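Local coordinates for RING-type domain-containing protein (Chaetomium thermophilum, PDB 6Z3U), which probably activates the CDK7-type cyclin-dependent kinase as the MAT1-like subunit of the CAK complex, this chain being its C-terminal kinase- and cyclin-binding part, at residues P25-Y30 with Y41-Y46; Y16-E21 with D45-A50. All blocks are in the same frame, centred on the assembly; numbering follows the deposited sequence.

Contact 1 of 2, residues P25-Y30 with Y41-Y46; sequences PSLDKY and YSFLDY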
ATOM      1  N   PRO C  25      -3.988  12.526 -23.352  1.00 73.51           N
ATOM      2  CA  PRO C  25      -3.169  12.087 -24.495  1.00 67.09           C
ATOM      3  C   PRO C  25      -1.989  11.221 -24.096  1.00 65.43           C
ATOM      4  O   PRO C  25      -1.518  10.416 -24.911  1.00 57.94           O
ATOM      5  CB  PRO C  25      -2.715  13.408 -25.131  1.00 64.25           C
ATOM      6  CG  PRO C  25      -2.834  14.423 -24.042  1.00 74.84           C
ATOM      7  CD  PRO C  25      -4.006  13.993 -23.217  1.00 74.84           C
ATOM      8  N   SER C  26      -1.485  11.372 -22.869  1.00 72.21           N
ATOM      9  CA  SER C  26      -0.405  10.510 -22.404  1.00 71.87           C
ATOM     10  C   SER C  26      -0.829   9.046 -22.381  1.00 67.69           C
ATOM     11  O   SER C  26       0.019   8.154 -22.498  1.00 66.49           O
ATOM     12  CB  SER C  26       0.057  10.951 -21.014  1.00 72.80           C
ATOM     13  OG  SER C  26      -0.960  10.751 -20.047  1.00 71.11           O
ATOM     14  N   LEU C  27      -2.130   8.779 -22.228  1.00 65.86           N
ATOM     15  CA  LEU C  27      -2.606   7.400 -22.249  1.00 52.53           C
ATOM     16  C   LEU C  27      -2.599   6.824 -23.658  1.00 59.43           C
ATOM     17  O   LEU C  27      -2.382   5.620 -23.833  1.00 60.61           O
ATOM     18  CB  LEU C  27      -4.018   7.317 -21.669  1.00 49.96           C
ATOM     19  CG  LEU C  27      -4.179   7.488 -20.161  1.00 48.32           C
ATOM     20  CD1 LEU C  27      -5.649   7.409 -19.781  1.00 48.61           C
ATOM     21  CD2 LEU C  27      -3.382   6.434 -19.416  1.00 45.80           C
ATOM     22  N   ASP C  28      -2.836   7.666 -24.667  1.00 59.32           N
ATOM     23  CA  ASP C  28      -2.955   7.183 -26.037  1.00 65.78           C
ATOM     24  C   ASP C  28      -1.779   6.302 -26.441  1.00 54.57           C
ATOM     25  O   ASP C  28      -1.957   5.342 -27.201  1.00 54.68           O
ATOM     26  CB  ASP C  28      -3.078   8.372 -26.993  1.00 71.64           C
ATOM     27  CG  ASP C  28      -4.283   9.245 -26.687  1.00 71.93           C
ATOM     28  OD1 ASP C  28      -5.142   8.814 -25.884  1.00 66.88           O
ATOM     29  OD2 ASP C  28      -4.369  10.360 -27.247  1.00 65.07           O
ATOM     30  N   LYS C  29      -0.575   6.595 -25.939  1.00 56.90           N
ATOM     31  CA  LYS C  29       0.586   5.808 -26.337  1.00 55.39           C
ATOM     32  C   LYS C  29       0.431   4.353 -25.911  1.00 54.12           C
ATOM     33  O   LYS C  29       0.809   3.434 -26.648  1.00 53.17           O
ATOM     34  CB  LYS C  29       1.875   6.380 -25.736  1.00 56.86           C
ATOM     35  CG  LYS C  29       1.826   7.837 -25.291  1.00 53.67           C
ATOM     36  CD  LYS C  29       3.217   8.358 -24.936  1.00 53.72           C
ATOM     37  CE  LYS C  29       3.801   7.664 -23.711  1.00 58.86           C
ATOM     38  NZ  LYS C  29       3.196   8.138 -22.438  1.00 70.31           N
ATOM     39  N   TYR C  30      -0.131   4.126 -24.724  1.00 57.45           N
ATOM     40  CA  TYR C  30      -0.230   2.788 -24.157  1.00 54.44           C
ATOM     41  C   TYR C  30      -1.465   2.032 -24.630  1.00 49.04           C
ATOM     42  O   TYR C  30      -1.403   0.808 -24.792  1.00 46.42           O
ATOM     43  CB  TYR C  30      -0.232   2.873 -22.628  1.00 44.71           C
ATOM     44  CG  TYR C  30       0.993   3.556 -22.062  1.00 44.32           C
ATOM     45  CD1 TYR C  30       2.190   2.868 -21.921  1.00 45.94           C
ATOM     46  CD2 TYR C  30       0.953   4.886 -21.669  1.00 45.23           C
ATOM     47  CE1 TYR C  30       3.314   3.484 -21.405  1.00 46.62           C
ATOM     48  CE2 TYR C  30       2.073   5.513 -21.152  1.00 45.13           C
ATOM     49  CZ  TYR C  30       3.252   4.807 -21.022  1.00 52.50           C
ATOM     50  OH  TYR C  30       4.374   5.422 -20.507  1.00 46.35           O
ATOM     51  N   TYR C  41      -4.407  -4.827 -19.333  1.00 39.14           N
ATOM     52  CA  TYR C  41      -4.293  -3.637 -18.503  1.00 38.59           C
ATOM     53  C   TYR C  41      -5.560  -2.801 -18.631  1.00 39.79           C
ATOM     54  O   TYR C  41      -6.026  -2.527 -19.741  1.00 47.82           O
ATOM     55  CB  TYR C  41      -3.076  -2.804 -18.896  1.00 38.45           C
ATOM     56  CG  TYR C  41      -2.870  -1.616 -17.982  1.00 38.00           C
ATOM     57  CD1 TYR C  41      -3.545  -0.420 -18.199  1.00 42.11           C
ATOM     58  CD2 TYR C  41      -2.017  -1.695 -16.890  1.00 36.70           C
ATOM     59  CE1 TYR C  41      -3.370   0.663 -17.360  1.00 38.85           C
ATOM     60  CE2 TYR C  41      -1.835  -0.615 -16.046  1.00 36.47           C
ATOM     61  CZ  TYR C  41      -2.516   0.560 -16.286  1.00 38.70           C
ATOM     62  OH  TYR C  41      -2.342   1.641 -15.452  1.00 48.36           O
ATOM     63  N   SER C  42      -6.116  -2.398 -17.494  1.00 39.32           N
ATOM     64  CA  SER C  42      -7.354  -1.634 -17.455  1.00 40.50           C
ATOM     65  C   SER C  42      -7.023  -0.150 -17.361  1.00 50.43           C
ATOM     66  O   SER C  42      -6.531   0.320 -16.330  1.00 57.94           O
ATOM     67  CB  SER C  42      -8.221  -2.065 -16.277  1.00 46.49           C
ATOM     68  OG  SER C  42      -9.329  -1.194 -16.132  1.00 55.51           O
ATOM     69  N   PHE C  43      -7.306   0.589 -18.434  1.00 53.13           N
ATOM     70  CA  PHE C  43      -7.172   2.039 -18.388  1.00 50.93           C
ATOM     71  C   PHE C  43      -8.338   2.681 -17.652  1.00 47.98           C
ATOM     72  O   PHE C  43      -8.183   3.762 -17.074  1.00 46.38           O
ATOM     73  CB  PHE C  43      -7.058   2.603 -19.802  1.00 44.98           C
ATOM     74  CG  PHE C  43      -5.829   2.150 -20.532  1.00 44.55           C
ATOM     75  CD1 PHE C  43      -4.668   2.902 -20.490  1.00 44.32           C
ATOM     76  CD2 PHE C  43      -5.829   0.967 -21.250  1.00 44.54           C
ATOM     77  CE1 PHE C  43      -3.534   2.486 -21.156  1.00 44.86           C
ATOM     78  CE2 PHE C  43      -4.696   0.547 -21.918  1.00 44.25           C
ATOM     79  CZ  PHE C  43      -3.549   1.307 -21.871  1.00 44.01           C
ATOM     80  N   LEU C  44      -9.503   2.030 -17.652  1.00 47.39           N
ATOM     81  CA  LEU C  44     -10.636   2.563 -16.908  1.00 50.67           C
ATOM     82  C   LEU C  44     -10.315   2.633 -15.421  1.00 48.04           C
ATOM     83  O   LEU C  44     -10.684   3.597 -14.741  1.00 49.68           O
ATOM     84  CB  LEU C  44     -11.881   1.705 -17.140  1.00 46.26           C
ATOM     85  CG  LEU C  44     -12.133   1.104 -18.529  1.00 63.80           C
ATOM     86  CD1 LEU C  44     -11.696   2.040 -19.659  1.00 71.11           C
ATOM     87  CD2 LEU C  44     -11.468  -0.272 -18.663  1.00 70.17           C
ATOM     88  N   ASP C  45      -9.617   1.621 -14.902  1.00 47.66           N
ATOM     89  CA  ASP C  45      -9.256   1.624 -13.490  1.00 47.94           C
ATOM     90  C   ASP C  45      -8.300   2.766 -13.165  1.00 50.07           C
ATOM     91  O   ASP C  45      -8.406   3.385 -12.100  1.00 49.39           O
ATOM     92  CB  ASP C  45      -8.641   0.276 -13.109  1.00 47.07           C
ATOM     93  CG  ASP C  45      -9.684  -0.823 -12.947  1.00 48.82           C
ATOM     94  OD1 ASP C  45     -10.891  -0.532 -13.092  1.00 56.45           O
ATOM     95  OD2 ASP C  45      -9.298  -1.982 -12.674  1.00 38.63           O
ATOM     96  N   TYR C  46      -7.364   3.064 -14.071  1.00 55.28           N
ATOM     97  CA  TYR C  46      -6.443   4.176 -13.846  1.00 53.02           C
ATOM     98  C   TYR C  46      -7.191   5.503 -13.795  1.00 47.62           C
ATOM     99  O   TYR C  46      -6.965   6.323 -12.899  1.00 47.26           O
ATOM    100  CB  TYR C  46      -5.369   4.201 -14.935  1.00 44.92           C
ATOM    101  CG  TYR C  46      -4.470   5.418 -14.885  1.00 45.92           C
ATOM    102  CD1 TYR C  46      -3.372   5.456 -14.034  1.00 46.27           C
ATOM    103  CD2 TYR C  46      -4.708   6.523 -15.692  1.00 49.81           C
ATOM    104  CE1 TYR C  46      -2.542   6.558 -13.983  1.00 44.85           C
ATOM    105  CE2 TYR C  46      -3.882   7.633 -15.648  1.00 43.47           C
ATOM    106  CZ  TYR C  46      -2.800   7.645 -14.790  1.00 45.26           C
ATOM    107  OH  TYR C  46      -1.968   8.741 -14.739  1.00 49.45           O
TER

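Contact 2 of 2, residues Y16-E21 with D45-A50; sequences YRVREE and DYISRA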
ATOM      1  N   TYR C  16     -18.025  14.014  -7.995  1.00 58.19           N
ATOM      2  CA  TYR C  16     -17.488  13.740  -9.319  1.00 62.26           C
ATOM      3  C   TYR C  16     -18.106  12.463  -9.867  1.00 59.73           C
ATOM      4  O   TYR C  16     -18.708  11.673  -9.136  1.00 62.43           O
ATOM      5  CB  TYR C  16     -15.959  13.626  -9.291  1.00 61.13           C
ATOM      6  CG  TYR C  16     -15.439  12.355  -8.655  1.00 61.25           C
ATOM      7  CD1 TYR C  16     -15.210  12.282  -7.287  1.00 58.56           C
ATOM      8  CD2 TYR C  16     -15.162  11.233  -9.425  1.00 56.27           C
ATOM      9  CE1 TYR C  16     -14.730  11.125  -6.703  1.00 49.18           C
ATOM     10  CE2 TYR C  16     -14.681  10.073  -8.850  1.00 51.19           C
ATOM     11  CZ  TYR C  16     -14.465  10.026  -7.490  1.00 47.75           C
ATOM     12  OH  TYR C  16     -13.988   8.871  -6.914  1.00 45.85           O
ATOM     13  N   ARG C  17     -17.948  12.282 -11.175  1.00 57.21           N
ATOM     14  CA  ARG C  17     -18.450  11.113 -11.884  1.00 58.27           C
ATOM     15  C   ARG C  17     -17.471  10.730 -12.980  1.00 58.93           C
ATOM     16  O   ARG C  17     -17.047  11.583 -13.766  1.00 61.79           O
ATOM     17  CB  ARG C  17     -19.845  11.394 -12.453  1.00 62.79           C
ATOM     18  CG  ARG C  17     -19.909  12.613 -13.364  1.00 83.00           C
ATOM     19  CD  ARG C  17     -21.353  13.015 -13.644  1.00 94.91           C
ATOM     20  NE  ARG C  17     -21.455  14.138 -14.572  1.00 92.81           N
ATOM     21  CZ  ARG C  17     -21.448  15.418 -14.201  1.00103.05           C
ATOM     22  NH1 ARG C  17     -21.347  15.744 -12.918  1.00113.14           N
ATOM     23  NH2 ARG C  17     -21.547  16.375 -15.114  1.00104.51           N
ATOM     24  N   VAL C  18     -17.116   9.446 -13.028  1.00 63.31           N
ATOM     25  CA  VAL C  18     -16.151   8.929 -13.994  1.00 64.50           C
ATOM     26  C   VAL C  18     -16.940   8.516 -15.232  1.00 55.76           C
ATOM     27  O   VAL C  18     -17.564   7.454 -15.261  1.00 58.67           O
ATOM     28  CB  VAL C  18     -15.346   7.762 -13.420  1.00 51.07           C
ATOM     29  CG1 VAL C  18     -14.458   7.141 -14.490  1.00 50.46           C
ATOM     30  CG2 VAL C  18     -14.510   8.223 -12.235  1.00 49.45           C
ATOM     31  N   ARG C  19     -16.900   9.352 -16.264  1.00 57.83           N
ATOM     32  CA  ARG C  19     -17.639   9.115 -17.494  1.00 60.15           C
ATOM     33  C   ARG C  19     -16.698   8.681 -18.611  1.00 70.85           C
ATOM     34  O   ARG C  19     -15.471   8.772 -18.508  1.00 58.11           O
ATOM     35  CB  ARG C  19     -18.447  10.357 -17.907  1.00 63.36           C
ATOM     36  CG  ARG C  19     -17.713  11.690 -17.832  1.00 74.95           C
ATOM     37  CD  ARG C  19     -18.408  12.658 -16.876  1.00 74.39           C
ATOM     38  NE  ARG C  19     -18.155  14.056 -17.218  1.00 73.23           N
ATOM     39  CZ  ARG C  19     -17.199  14.811 -16.683  1.00 86.22           C
ATOM     40  NH1 ARG C  19     -17.065  16.071 -17.073  1.00 73.84           N
ATOM     41  NH2 ARG C  19     -16.379  14.317 -15.763  1.00 84.54           N
ATOM     42  N   GLU C  20     -17.310   8.192 -19.693  1.00 65.97           N
ATOM     43  CA  GLU C  20     -16.559   7.562 -20.772  1.00 62.30           C
ATOM     44  C   GLU C  20     -15.680   8.556 -21.520  1.00 65.46           C
ATOM     45  O   GLU C  20     -14.667   8.160 -22.108  1.00 64.91           O
ATOM     46  CB  GLU C  20     -17.535   6.881 -21.735  1.00 74.33           C
ATOM     47  CG  GLU C  20     -16.898   6.216 -22.945  1.00 81.17           C
ATOM     48  CD  GLU C  20     -17.928   5.560 -23.853  1.00 73.80           C
ATOM     49  OE1 GLU C  20     -17.757   5.613 -25.089  1.00 69.66           O
ATOM     50  OE2 GLU C  20     -18.917   5.004 -23.329  1.00 78.43           O
ATOM     51  N   GLU C  21     -16.042   9.839 -21.519  1.00 69.45           N
ATOM     52  CA  GLU C  21     -15.314  10.822 -22.310  1.00 71.87           C
ATOM     53  C   GLU C  21     -13.970  11.210 -21.704  1.00 70.20           C
ATOM     54  O   GLU C  21     -13.178  11.874 -22.380  1.00 74.05           O
ATOM     55  CB  GLU C  21     -16.159  12.087 -22.490  1.00 75.90           C
ATOM     56  CG  GLU C  21     -16.346  12.893 -21.213  1.00 75.26           C
ATOM     57  CD  GLU C  21     -17.262  14.086 -21.403  1.00 91.39           C
ATOM     58  OE1 GLU C  21     -18.495  13.913 -21.298  1.00103.93           O
ATOM     59  OE2 GLU C  21     -16.748  15.197 -21.654  1.00 88.76           O
ATOM     60  N   ASP C  45      -9.617   1.621 -14.902  1.00 47.66           N
ATOM     61  CA  ASP C  45      -9.256   1.624 -13.490  1.00 47.94           C
ATOM     62  C   ASP C  45      -8.300   2.766 -13.165  1.00 50.07           C
ATOM     63  O   ASP C  45      -8.406   3.385 -12.100  1.00 49.39           O
ATOM     64  CB  ASP C  45      -8.641   0.276 -13.109  1.00 47.07           C
ATOM     65  CG  ASP C  45      -9.684  -0.823 -12.947  1.00 48.82           C
ATOM     66  OD1 ASP C  45     -10.891  -0.532 -13.092  1.00 56.45           O
ATOM     67  OD2 ASP C  45      -9.298  -1.982 -12.674  1.00 38.63           O
ATOM     68  N   TYR C  46      -7.364   3.064 -14.071  1.00 55.28           N
ATOM     69  CA  TYR C  46      -6.443   4.176 -13.846  1.00 53.02           C
ATOM     70  C   TYR C  46      -7.191   5.503 -13.795  1.00 47.62           C
ATOM     71  O   TYR C  46      -6.965   6.323 -12.899  1.00 47.26           O
ATOM     72  CB  TYR C  46      -5.369   4.201 -14.935  1.00 44.92           C
ATOM     73  CG  TYR C  46      -4.470   5.418 -14.885  1.00 45.92           C
ATOM     74  CD1 TYR C  46      -3.372   5.456 -14.034  1.00 46.27           C
ATOM     75  CD2 TYR C  46      -4.708   6.523 -15.692  1.00 49.81           C
ATOM     76  CE1 TYR C  46      -2.542   6.558 -13.983  1.00 44.85           C
ATOM     77  CE2 TYR C  46      -3.882   7.633 -15.648  1.00 43.47           C
ATOM     78  CZ  TYR C  46      -2.800   7.645 -14.790  1.00 45.26           C
ATOM     79  OH  TYR C  46      -1.968   8.741 -14.739  1.00 49.45           O
ATOM     80  N   ILE C  47      -8.074   5.741 -14.768  1.00 48.33           N
ATOM     81  CA  ILE C  47      -8.867   6.967 -14.765  1.00 45.03           C
ATOM     82  C   ILE C  47      -9.689   7.057 -13.486  1.00 51.42           C
ATOM     83  O   ILE C  47      -9.772   8.117 -12.855  1.00 59.50           O
ATOM     84  CB  ILE C  47      -9.766   7.028 -16.015  1.00 47.06           C
ATOM     85  CG1 ILE C  47      -8.915   7.037 -17.290  1.00 53.75           C
ATOM     86  CG2 ILE C  47     -10.672   8.252 -15.956  1.00 49.10           C
ATOM     87  CD1 ILE C  47      -9.714   6.878 -18.572  1.00 49.70           C
ATOM     88  N   SER C  48     -10.307   5.943 -13.084  1.00 48.79           N
ATOM     89  CA  SER C  48     -11.061   5.927 -11.837  1.00 46.44           C
ATOM     90  C   SER C  48     -10.158   6.188 -10.642  1.00 46.99           C
ATOM     91  O   SER C  48     -10.582   6.819  -9.668  1.00 50.21           O
ATOM     92  CB  SER C  48     -11.770   4.584 -11.676  1.00 47.53           C
ATOM     93  OG  SER C  48     -12.575   4.294 -12.804  1.00 50.79           O
ATOM     94  N   ARG C  49      -8.914   5.709 -10.698  1.00 48.99           N
ATOM     95  CA  ARG C  49      -7.978   5.921  -9.600  1.00 40.84           C
ATOM     96  C   ARG C  49      -7.572   7.384  -9.499  1.00 41.92           C
ATOM     97  O   ARG C  49      -7.484   7.934  -8.396  1.00 40.55           O
ATOM     98  CB  ARG C  49      -6.758   5.020  -9.803  1.00 42.17           C
ATOM     99  CG  ARG C  49      -5.703   5.070  -8.708  1.00 44.82           C
ATOM    100  CD  ARG C  49      -4.840   3.812  -8.756  1.00 38.01           C
ATOM    101  NE  ARG C  49      -3.478   4.022  -8.275  1.00 35.64           N
ATOM    102  CZ  ARG C  49      -3.135   4.107  -6.993  1.00 35.25           C
ATOM    103  NH1 ARG C  49      -1.865   4.287  -6.659  1.00 46.49           N
ATOM    104  NH2 ARG C  49      -4.059   4.025  -6.046  1.00 35.31           N
ATOM    105  N   ALA C  50      -7.333   8.033 -10.641  1.00 51.17           N
ATOM    106  CA  ALA C  50      -6.940   9.437 -10.631  1.00 47.61           C
ATOM    107  C   ALA C  50      -8.079  10.328 -10.149  1.00 44.40           C
ATOM    108  O   ALA C  50      -7.878  11.209  -9.305  1.00 49.17           O
ATOM    109  CB  ALA C  50      -6.483   9.860 -12.028  1.00 56.95           C
TER

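Contact 1 of 2, residues P25-Y30 with Y41-Y46
L27 and F43 mark the nearest backbone approach of the two segments, their CA atoms 8.0 Å apart, which leaves room for one layer of side chains between the short helix that contains P25-Y30 and the first turn of helix 43-55. S42 is the N-cap of that second helix: its OG accepts from the backbone N of D45 at 3.1 Å, with an N-H...O angle of 155°. One residue on, F43 holds CG anti to its own carbonyl carbon (chi1 -64°), and two neighbours lie at the edge of its ring. One is CD2 of L27, 3.9 Å from F43 CD1; the other is CB of Y30, which meets F43 CE1 at 3.6 Å. F43 CZ also comes within 3.5 Å of Y30 C, at a slant. Helix 25-31 thus packs on the start of helix 43-55 in the MAT1-like C-terminal region, with helix 34-39 between them in the chain. The pair is set against the kinase subunit: P248 of that chain packs on L27, Y41 and Y46, and the hydroxyl of Y41 is bonded to O of the kinase's A246. On the 41-46 side, CD1 of Y41 sits over the centre of one face of the F43 ring, 3.9 Å above its plane. Replacing F43 by an alanine is likely to leave CD2 of L27 and CB of Y30 without the ring edge they share, and CD1 of Y41 without the face it lies over. L27 CD2 also lies 4.0 Å from CD2 of Y46, the two side chains passing obliquely.

Contact 2 of 2, residues Y16-E21 with D45-A50
V18 meets S48 and I47 on helix 43-55, its CB pointing toward the helix and its two methyls dividing the contact between them. The irregular segment Y16-E21, extended through R19, passes alongside the helix, so the contact joins a loop to a helix within the MAT1-like C-terminal region. The CA atoms of V18 and S48 are 6.3 Å apart. CG1 of V18, anti to the backbone N (chi1 174°), is the branch that meets both helix residues, approaching CG2 of I47 at 4.2 Å in an apolar contact. The other methyl, V18 CG2, lies 4.2 Å from CA of S48 and, on the loop side, at the edge of the Y16 ring, in its plane. I47, whose CB points toward the loop, is buried and also packs on L22 and L27. Y16 extends the loop's grip along the same helix, touching M51 and F52. Next to V18, CB of R19 points away from the helix, and its NH2 forms a salt bridge with OE1 of E198 of the cyclin chain. S48 presents to the valine a hydroxyl already engaged within its own helix: OG hydrogen-bonds to O of L44, and CG1 of V18 rests against S48 OG at 3.8 Å.

Overall arrangement
Contacts 1 and 2 share D45 and Y46, and both are built on helix 43-55, with their centres 11 Å apart. They meet directly where CD1 of L27 packs on CG1 of I47 at 4.1 Å, joining the helix 25-31 side to the part of helix 43-55 that segment 16-21 runs beside. Contact 1 is the more buried and lies farther out, about 13 Å from the centre of the chain against about 5 Å for contact 2. Both also border the partner subunits: Y46, in both 41-46 and 45-50 but touching across only contact 1, packs on P248 of the kinase chain and R193 of the cyclin chain, consistent with the helix running between them.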